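PDB 1PVM: CBS domain-containing protein from Thermoplasma acidophilum DSM 1728, which is of unknown function but pairs two CBS domains, probably regulatory and ligand-sensing, with a zinc-ribbon-like domain that binds iron. Local coordinates for residues B[96-108]-B[135-148]. Sequence-based numbering, arbitrary orientation.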
ATOM      1  N   ASP B  96     -23.024   2.087  -2.883  1.00 13.35           N
ATOM      2  CA  ASP B  96     -22.706   2.206  -4.304  1.00 13.83           C
ATOM      3  C   ASP B  96     -21.203   2.398  -4.502  1.00 12.04           C
ATOM      4  O   ASP B  96     -20.623   1.898  -5.464  1.00 12.19           O
ATOM      5  CB  ASP B  96     -23.448   3.399  -4.910  1.00 18.01           C
ATOM      6  CG  ASP B  96     -24.954   3.283  -4.768  1.00 22.96           C
ATOM      7  OD1 ASP B  96     -25.647   4.310  -4.941  1.00 27.27           O
ATOM      8  OD2 ASP B  96     -25.445   2.169  -4.492  1.00 24.49           O
ATOM      9  N   VAL B  97     -20.577   3.133  -3.590  1.00 11.14           N
ATOM     10  CA  VAL B  97     -19.144   3.375  -3.678  1.00 10.42           C
ATOM     11  C   VAL B  97     -18.400   2.067  -3.425  1.00 10.29           C
ATOM     12  O   VAL B  97     -17.431   1.750  -4.113  1.00  9.73           O
ATOM     13  CB  VAL B  97     -18.694   4.435  -2.650  1.00 10.86           C
ATOM     14  CG1 VAL B  97     -17.198   4.714  -2.802  1.00  9.81           C
ATOM     15  CG2 VAL B  97     -19.485   5.711  -2.863  1.00  9.65           C
ATOM     16  N   ALA B  98     -18.867   1.307  -2.442  1.00  9.68           N
ATOM     17  CA  ALA B  98     -18.253   0.028  -2.114  1.00  9.93           C
ATOM     18  C   ALA B  98     -18.259  -0.893  -3.335  1.00  9.55           C
ATOM     19  O   ALA B  98     -17.242  -1.511  -3.665  1.00  9.67           O
ATOM     20  CB  ALA B  98     -19.000  -0.627  -0.956  1.00 10.47           C
ATOM     21  N   ALA B  99     -19.407  -0.987  -4.000  1.00 10.29           N
ATOM     22  CA  ALA B  99     -19.534  -1.830  -5.183  1.00  9.51           C
ATOM     23  C   ALA B  99     -18.582  -1.378  -6.291  1.00  9.26           C
ATOM     24  O   ALA B  99     -17.997  -2.207  -6.989  1.00  8.60           O
ATOM     25  CB  ALA B  99     -20.970  -1.809  -5.685  1.00  9.78           C
ATOM     26  N   TYR B 100     -18.431  -0.064  -6.452  1.00  7.76           N
ATOM     27  CA  TYR B 100     -17.542   0.476  -7.480  1.00  8.71           C
ATOM     28  C   TYR B 100     -16.091   0.121  -7.174  1.00  7.38           C
ATOM     29  O   TYR B 100     -15.354  -0.333  -8.046  1.00  8.00           O
ATOM     30  CB  TYR B 100     -17.672   1.999  -7.570  1.00  7.37           C
ATOM     31  CG  TYR B 100     -16.691   2.618  -8.547  1.00  8.99           C
ATOM     32  CD1 TYR B 100     -16.903   2.551  -9.927  1.00  8.90           C
ATOM     33  CD2 TYR B 100     -15.527   3.235  -8.091  1.00  9.32           C
ATOM     34  CE1 TYR B 100     -15.976   3.086 -10.829  1.00  9.04           C
ATOM     35  CE2 TYR B 100     -14.592   3.772  -8.983  1.00  8.76           C
ATOM     36  CZ  TYR B 100     -14.823   3.693 -10.346  1.00  9.91           C
ATOM     37  OH  TYR B 100     -13.898   4.225 -11.218  1.00 10.37           O
ATOM     38  N   LEU B 101     -15.678   0.340  -5.934  1.00  6.64           N
ATOM     39  CA  LEU B 101     -14.311   0.032  -5.552  1.00  7.52           C
ATOM     40  C   LEU B 101     -14.018  -1.461  -5.713  1.00  7.87           C
ATOM     41  O   LEU B 101     -13.014  -1.839  -6.308  1.00  7.73           O
ATOM     42  CB  LEU B 101     -14.055   0.460  -4.105  1.00  8.21           C
ATOM     43  CG  LEU B 101     -14.131   1.961  -3.798  1.00  6.95           C
ATOM     44  CD1 LEU B 101     -13.930   2.179  -2.303  1.00  7.88           C
ATOM     45  CD2 LEU B 101     -13.079   2.719  -4.592  1.00  7.79           C
ATOM     46  N   SER B 102     -14.905  -2.302  -5.190  1.00  8.35           N
ATOM     47  CA  SER B 102     -14.733  -3.756  -5.268  1.00  9.55           C
ATOM     48  C   SER B 102     -14.661  -4.267  -6.711  1.00  9.56           C
ATOM     49  O   SER B 102     -13.837  -5.127  -7.040  1.00  7.95           O
ATOM     50  CB  SER B 102     -15.881  -4.450  -4.526  1.00  9.73           C
ATOM     51  OG  SER B 102     -15.701  -5.854  -4.526  1.00 13.79           O
ATOM     52  N   GLU B 103     -15.529  -3.733  -7.563  1.00  9.46           N
ATOM     53  CA  GLU B 103     -15.580  -4.101  -8.978  1.00 12.34           C
ATOM     54  C   GLU B 103     -14.251  -3.820  -9.689  1.00 12.26           C
ATOM     55  O   GLU B 103     -13.860  -4.542 -10.615  1.00 10.74           O
ATOM     56  CB  GLU B 103     -16.722  -3.321  -9.650  1.00 16.17           C
ATOM     57  CG  GLU B 103     -16.696  -3.247 -11.175  1.00 25.02           C
ATOM     58  CD  GLU B 103     -16.815  -4.601 -11.856  1.00 30.18           C
ATOM     59  OE1 GLU B 103     -17.368  -5.540 -11.241  1.00 33.33           O
ATOM     60  OE2 GLU B 103     -16.368  -4.719 -13.023  1.00 34.18           O
ATOM     61  N   ASN B 104     -13.555  -2.781  -9.233  1.00  9.42           N
ATOM     62  CA  ASN B 104     -12.290  -2.365  -9.824  1.00 10.02           C
ATOM     63  C   ASN B 104     -11.038  -2.721  -9.026  1.00 10.03           C
ATOM     64  O   ASN B 104      -9.931  -2.351  -9.416  1.00  9.93           O
ATOM     65  CB  ASN B 104     -12.328  -0.853 -10.064  1.00 10.57           C
ATOM     66  CG  ASN B 104     -13.292  -0.466 -11.168  1.00 11.68           C
ATOM     67  OD1 ASN B 104     -12.991  -0.635 -12.348  1.00 12.87           O
ATOM     68  ND2 ASN B 104     -14.464   0.039 -10.790  1.00 11.12           N
ATOM     69  N   GLY B 105     -11.209  -3.439  -7.920  1.00  8.73           N
ATOM     70  CA  GLY B 105     -10.070  -3.808  -7.097  1.00  9.22           C
ATOM     71  C   GLY B 105      -9.397  -2.613  -6.438  1.00  9.46           C
ATOM     72  O   GLY B 105      -8.216  -2.664  -6.092  1.00  9.31           O
ATOM     73  N   LEU B 106     -10.153  -1.539  -6.248  1.00  8.76           N
ATOM     74  CA  LEU B 106      -9.619  -0.315  -5.640  1.00  8.04           C
ATOM     75  C   LEU B 106      -9.926  -0.194  -4.146  1.00  8.03           C
ATOM     76  O   LEU B 106     -10.866  -0.812  -3.645  1.00  8.27           O
ATOM     77  CB  LEU B 106     -10.210   0.913  -6.345  1.00  7.21           C
ATOM     78  CG  LEU B 106     -10.002   1.073  -7.851  1.00  7.11           C
ATOM     79  CD1 LEU B 106     -10.904   2.188  -8.377  1.00  6.97           C
ATOM     80  CD2 LEU B 106      -8.538   1.367  -8.142  1.00  8.36           C
ATOM     81  N   GLU B 107      -9.129   0.602  -3.440  1.00  7.49           N
ATOM     82  CA  GLU B 107      -9.390   0.849  -2.027  1.00  7.97           C
ATOM     83  C   GLU B 107      -9.667   2.343  -1.825  1.00  7.33           C
ATOM     84  O   GLU B 107      -9.892   2.807  -0.708  1.00  7.80           O
ATOM     85  CB  GLU B 107      -8.237   0.354  -1.140  1.00 10.01           C
ATOM     86  CG  GLU B 107      -6.837   0.685  -1.612  1.00 13.09           C
ATOM     87  CD  GLU B 107      -6.430   2.106  -1.298  1.00 15.03           C
ATOM     88  OE1 GLU B 107      -6.609   2.532  -0.135  1.00 19.23           O
ATOM     89  OE2 GLU B 107      -5.914   2.787  -2.207  1.00 18.33           O
ATOM     90  N   ARG B 108      -9.664   3.085  -2.935  1.00  7.30           N
ATOM     91  CA  ARG B 108      -9.963   4.518  -2.925  1.00  7.38           C
ATOM     92  C   ARG B 108     -10.246   5.011  -4.339  1.00  6.50           C
ATOM     93  O   ARG B 108      -9.848   4.381  -5.314  1.00  7.53           O
ATOM     94  CB  ARG B 108      -8.807   5.323  -2.326  1.00  7.43           C
ATOM     95  CG  ARG B 108      -7.577   5.490  -3.211  1.00  7.49           C
ATOM     96  CD  ARG B 108      -6.479   6.186  -2.407  1.00 10.30           C
ATOM     97  NE  ARG B 108      -6.089   5.370  -1.257  1.00 10.43           N
ATOM     98  CZ  ARG B 108      -5.632   5.840  -0.100  1.00  8.34           C
ATOM     99  NH1 ARG B 108      -5.493   7.145   0.101  1.00  9.93           N
ATOM    100  NH2 ARG B 108      -5.314   4.991   0.865  1.00 11.04           N
ATOM    101  N   SER B 135     -19.143  -6.133   3.628  1.00 13.15           N
ATOM    102  CA  SER B 135     -18.803  -5.247   2.526  1.00 13.18           C
ATOM    103  C   SER B 135     -17.332  -4.827   2.609  1.00 12.08           C
ATOM    104  O   SER B 135     -16.644  -4.719   1.586  1.00 11.21           O
ATOM    105  CB  SER B 135     -19.713  -4.025   2.539  1.00 13.82           C
ATOM    106  OG  SER B 135     -19.539  -3.269   1.360  1.00 18.01           O
ATOM    107  N   ILE B 136     -16.855  -4.600   3.831  1.00 11.27           N
ATOM    108  CA  ILE B 136     -15.466  -4.209   4.056  1.00  9.91           C
ATOM    109  C   ILE B 136     -14.541  -5.354   3.640  1.00  9.48           C
ATOM    110  O   ILE B 136     -13.539  -5.134   2.964  1.00  8.02           O
ATOM    111  CB  ILE B 136     -15.222  -3.855   5.544  1.00 10.13           C
ATOM    112  CG1 ILE B 136     -15.990  -2.580   5.899  1.00 11.53           C
ATOM    113  CG2 ILE B 136     -13.730  -3.671   5.816  1.00  8.78           C
ATOM    114  CD1 ILE B 136     -16.058  -2.303   7.398  1.00 15.21           C
ATOM    115  N   THR B 137     -14.881  -6.574   4.042  1.00  9.47           N
ATOM    116  CA  THR B 137     -14.084  -7.745   3.686  1.00  9.75           C
ATOM    117  C   THR B 137     -14.065  -7.908   2.158  1.00 10.49           C
ATOM    118  O   THR B 137     -13.034  -8.250   1.568  1.00 10.62           O
ATOM    119  CB  THR B 137     -14.665  -9.014   4.344  1.00 11.13           C
ATOM    120  OG1 THR B 137     -14.681  -8.836   5.762  1.00 11.39           O
ATOM    121  CG2 THR B 137     -13.828 -10.235   4.007  1.00 11.71           C
ATOM    122  N   ASP B 138     -15.205  -7.653   1.519  1.00  9.93           N
ATOM    123  CA  ASP B 138     -15.301  -7.758   0.068  1.00 10.10           C
ATOM    124  C   ASP B 138     -14.307  -6.824  -0.620  1.00  9.97           C
ATOM    125  O   ASP B 138     -13.566  -7.241  -1.507  1.00 10.59           O
ATOM    126  CB  ASP B 138     -16.716  -7.418  -0.404  1.00 12.43           C
ATOM    127  CG  ASP B 138     -16.816  -7.330  -1.920  1.00 12.34           C
ATOM    128  OD1 ASP B 138     -16.530  -8.340  -2.596  1.00 16.78           O
ATOM    129  OD2 ASP B 138     -17.172  -6.252  -2.435  1.00 13.86           O
ATOM    130  N   ILE B 139     -14.307  -5.558  -0.219  1.00  8.34           N
ATOM    131  CA  ILE B 139     -13.389  -4.579  -0.796  1.00  8.62           C
ATOM    132  C   ILE B 139     -11.941  -5.021  -0.575  1.00  8.19           C
ATOM    133  O   ILE B 139     -11.116  -4.944  -1.490  1.00  7.06           O
ATOM    134  CB  ILE B 139     -13.599  -3.184  -0.165  1.00  8.80           C
ATOM    135  CG1 ILE B 139     -14.980  -2.647  -0.547  1.00 10.51           C
ATOM    136  CG2 ILE B 139     -12.504  -2.219  -0.624  1.00  9.73           C
ATOM    137  CD1 ILE B 139     -15.331  -1.322   0.122  1.00  8.98           C
ATOM    138  N   LEU B 140     -11.640  -5.490   0.634  1.00  8.40           N
ATOM    139  CA  LEU B 140     -10.289  -5.945   0.954  1.00  8.59           C
ATOM    140  C   LEU B 140      -9.857  -7.120   0.077  1.00  8.09           C
ATOM    141  O   LEU B 140      -8.731  -7.140  -0.428  1.00  8.41           O
ATOM    142  CB  LEU B 140     -10.190  -6.330   2.434  1.00  8.62           C
ATOM    143  CG  LEU B 140     -10.246  -5.156   3.416  1.00  9.33           C
ATOM    144  CD1 LEU B 140     -10.381  -5.677   4.839  1.00  8.90           C
ATOM    145  CD2 LEU B 140      -8.990  -4.303   3.265  1.00  9.90           C
ATOM    146  N   LEU B 141     -10.751  -8.086  -0.114  1.00  7.92           N
ATOM    147  CA  LEU B 141     -10.441  -9.247  -0.948  1.00  8.85           C
ATOM    148  C   LEU B 141     -10.306  -8.856  -2.418  1.00  7.75           C
ATOM    149  O   LEU B 141      -9.415  -9.339  -3.129  1.00  8.73           O
ATOM    150  CB  LEU B 141     -11.523 -10.320  -0.793  1.00 10.47           C
ATOM    151  CG  LEU B 141     -11.528 -11.040   0.560  1.00 11.32           C
ATOM    152  CD1 LEU B 141     -12.688 -12.021   0.616  1.00 13.46           C
ATOM    153  CD2 LEU B 141     -10.204 -11.765   0.762  1.00 12.53           C
ATOM    154  N   SER B 142     -11.186  -7.975  -2.878  1.00  6.32           N
ATOM    155  CA  SER B 142     -11.134  -7.538  -4.267  1.00  6.31           C
ATOM    156  C   SER B 142      -9.875  -6.728  -4.559  1.00  5.42           C
ATOM    157  O   SER B 142      -9.334  -6.797  -5.659  1.00  7.28           O
ATOM    158  CB  SER B 142     -12.370  -6.708  -4.616  1.00  6.66           C
ATOM    159  OG  SER B 142     -13.525  -7.527  -4.678  1.00  8.88           O
ATOM    160  N   HIS B 143      -9.410  -5.961  -3.577  1.00  6.49           N
ATOM    161  CA  HIS B 143      -8.208  -5.154  -3.770  1.00  6.73           C
ATOM    162  C   HIS B 143      -6.963  -6.026  -3.874  1.00  7.53           C
ATOM    163  O   HIS B 143      -6.003  -5.680  -4.567  1.00  7.99           O
ATOM    164  CB  HIS B 143      -8.045  -4.158  -2.622  1.00  7.69           C
ATOM    165  CG  HIS B 143      -6.839  -3.282  -2.751  1.00  7.78           C
ATOM    166  ND1 HIS B 143      -6.625  -2.464  -3.840  1.00  7.04           N
ATOM    167  CD2 HIS B 143      -5.777  -3.102  -1.930  1.00  7.53           C
ATOM    168  CE1 HIS B 143      -5.482  -1.819  -3.685  1.00  7.77           C
ATOM    169  NE2 HIS B 143      -4.948  -2.188  -2.535  1.00  6.89           N
ATOM    170  N   ARG B 144      -6.974  -7.163  -3.187  1.00  8.89           N
ATOM    171  CA  ARG B 144      -5.833  -8.069  -3.234  1.00  9.73           C
ATOM    172  C   ARG B 144      -5.773  -8.858  -4.538  1.00 10.78           C
ATOM    173  O   ARG B 144      -4.697  -9.091  -5.091  1.00 11.45           O
ATOM    174  CB  ARG B 144      -5.891  -9.057  -2.069  1.00 12.53           C
ATOM    175  CG  ARG B 144      -4.740 -10.054  -2.069  1.00 16.98           C
ATOM    176  CD  ARG B 144      -4.661 -10.825  -0.762  1.00 22.32           C
ATOM    177  NE  ARG B 144      -5.518 -12.007  -0.735  1.00 26.16           N
ATOM    178  CZ  ARG B 144      -5.350 -13.072  -1.515  1.00 30.23           C
ATOM    179  NH1 ARG B 144      -4.358 -13.107  -2.398  1.00 32.06           N
ATOM    180  NH2 ARG B 144      -6.160 -14.117  -1.398  1.00 31.25           N
ATOM    181  N   THR B 145      -6.939  -9.241  -5.042  1.00 10.69           N
ATOM    182  CA  THR B 145      -7.026 -10.072  -6.232  1.00 11.16           C
ATOM    183  C   THR B 145      -7.263  -9.417  -7.589  1.00 12.27           C
ATOM    184  O   THR B 145      -6.890  -9.979  -8.620  1.00 12.05           O
ATOM    185  CB  THR B 145      -8.106 -11.136  -6.020  1.00 11.58           C
ATOM    186  OG1 THR B 145      -9.339 -10.491  -5.689  1.00 14.71           O
ATOM    187  CG2 THR B 145      -7.721 -12.062  -4.872  1.00 12.36           C
ATOM    188  N   LYS B 146      -7.877  -8.241  -7.605  1.00 14.02           N
ATOM    189  CA  LYS B 146      -8.154  -7.576  -8.874  1.00 15.14           C
ATOM    190  C   LYS B 146      -7.300  -6.339  -9.099  1.00 16.95           C
ATOM    191  O   LYS B 146      -6.812  -5.722  -8.154  1.00 16.32           O
ATOM    192  CB  LYS B 146      -9.629  -7.179  -8.951  1.00 15.98           C
ATOM    193  CG  LYS B 146     -10.616  -8.290  -8.648  1.00 16.59           C
ATOM    194  CD  LYS B 146     -12.019  -7.714  -8.610  1.00 16.92           C
ATOM    195  CE  LYS B 146     -13.021  -8.687  -8.034  1.00 22.11           C
ATOM    196  NZ  LYS B 146     -14.335  -8.022  -7.804  1.00 22.15           N
ATOM    197  N   ASP B 147      -7.136  -5.982 -10.368  1.00 20.49           N
ATOM    198  CA  ASP B 147      -6.354  -4.818 -10.756  1.00 23.90           C
ATOM    199  C   ASP B 147      -7.137  -3.954 -11.746  1.00 21.77           C
ATOM    200  O   ASP B 147      -7.735  -4.455 -12.696  1.00 22.86           O
ATOM    201  CB  ASP B 147      -5.009  -5.254 -11.358  1.00 29.68           C
ATOM    202  CG  ASP B 147      -5.153  -6.369 -12.386  1.00 34.54           C
ATOM    203  OD1 ASP B 147      -5.662  -7.454 -12.026  1.00 38.67           O
ATOM    204  OD2 ASP B 147      -4.751  -6.167 -13.555  1.00 38.35           O
ATOM    205  N   TYR B 148      -7.130  -2.650 -11.491  1.00 20.27           N
ATOM    206  CA  TYR B 148      -7.833  -1.658 -12.303  1.00 17.47           C
ATOM    207  C   TYR B 148      -7.440  -1.709 -13.778  1.00 16.07           C
ATOM    208  O   TYR B 148      -6.263  -1.811 -14.100  1.00 18.03           O
ATOM    209  CB  TYR B 148      -7.521  -0.267 -11.744  1.00 15.20           C
ATOM    210  CG  TYR B 148      -8.295   0.879 -12.367  1.00 12.98           C
ATOM    211  CD1 TYR B 148      -9.655   1.049 -12.115  1.00 11.92           C
ATOM    212  CD2 TYR B 148      -7.653   1.821 -13.178  1.00 12.23           C
ATOM    213  CE1 TYR B 148     -10.358   2.132 -12.648  1.00 11.80           C
ATOM    214  CE2 TYR B 148      -8.349   2.910 -13.718  1.00 10.15           C
ATOM    215  CZ  TYR B 148      -9.697   3.058 -13.445  1.00 10.31           C
ATOM    216  OH  TYR B 148     -10.379   4.142 -13.939  1.00 11.07           O
TER
HETATM  217  O   HOH W   1     -14.915  -7.396 -11.029  1.00 30.49           O
HETATM  218  O   HOH W   2      -6.948  -1.935  -8.682  1.00 20.44           O
HETATM  219  O   HOH W   3     -11.452  -3.529  -3.945  1.00  8.81           O
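Ser102 and Gly105 sit against Ile139, Ser142 and His143 where two helices that probably both belong to the second CBS domain pack side by side. The helices run nearly parallel, 24° apart, with axes 8.1 Å from each other. Small residues on 96-104 make the hollow: Ile139 CD1 drops onto Ala98 CB at 3.9 Å. Next to it Ser102 OG donates to Asp138 OD2 at 2.6 Å, from above the carboxylate plane, and also meets Ser142 OG in a hydrogen bond. Gly105 ends its helix in a Schellman motif. Its bare CA fits under Ser142 O, where a CB would clash with Lys146 O. Lys146 stretches out over this end to give NZ to Ser102 O. The His143 ring fills the next groove: CG anti to the backbone N (chi1 -180°) carries it to Gly105 O at one edge and Glu107 CG over one face. In the ring plane, His143 ND1 reaches Gly105 O at 2.8 Å, nearly straight at 165°. Glu107 CG sits toward the rim of that face, 3.6 Å from the His143 ring centroid, a CH-pi contact. With an alanine here, Gly105 O would probably lose its histidine donor and a gap would open beside Glu107 CG. Tyr148 lies alongside Asn104, its hydroxyl hydrogen-bonded to Pro84 O. Leu106 crosses Tyr148 at a slant, Leu106 CD2 4.1 Å from Tyr148 CB.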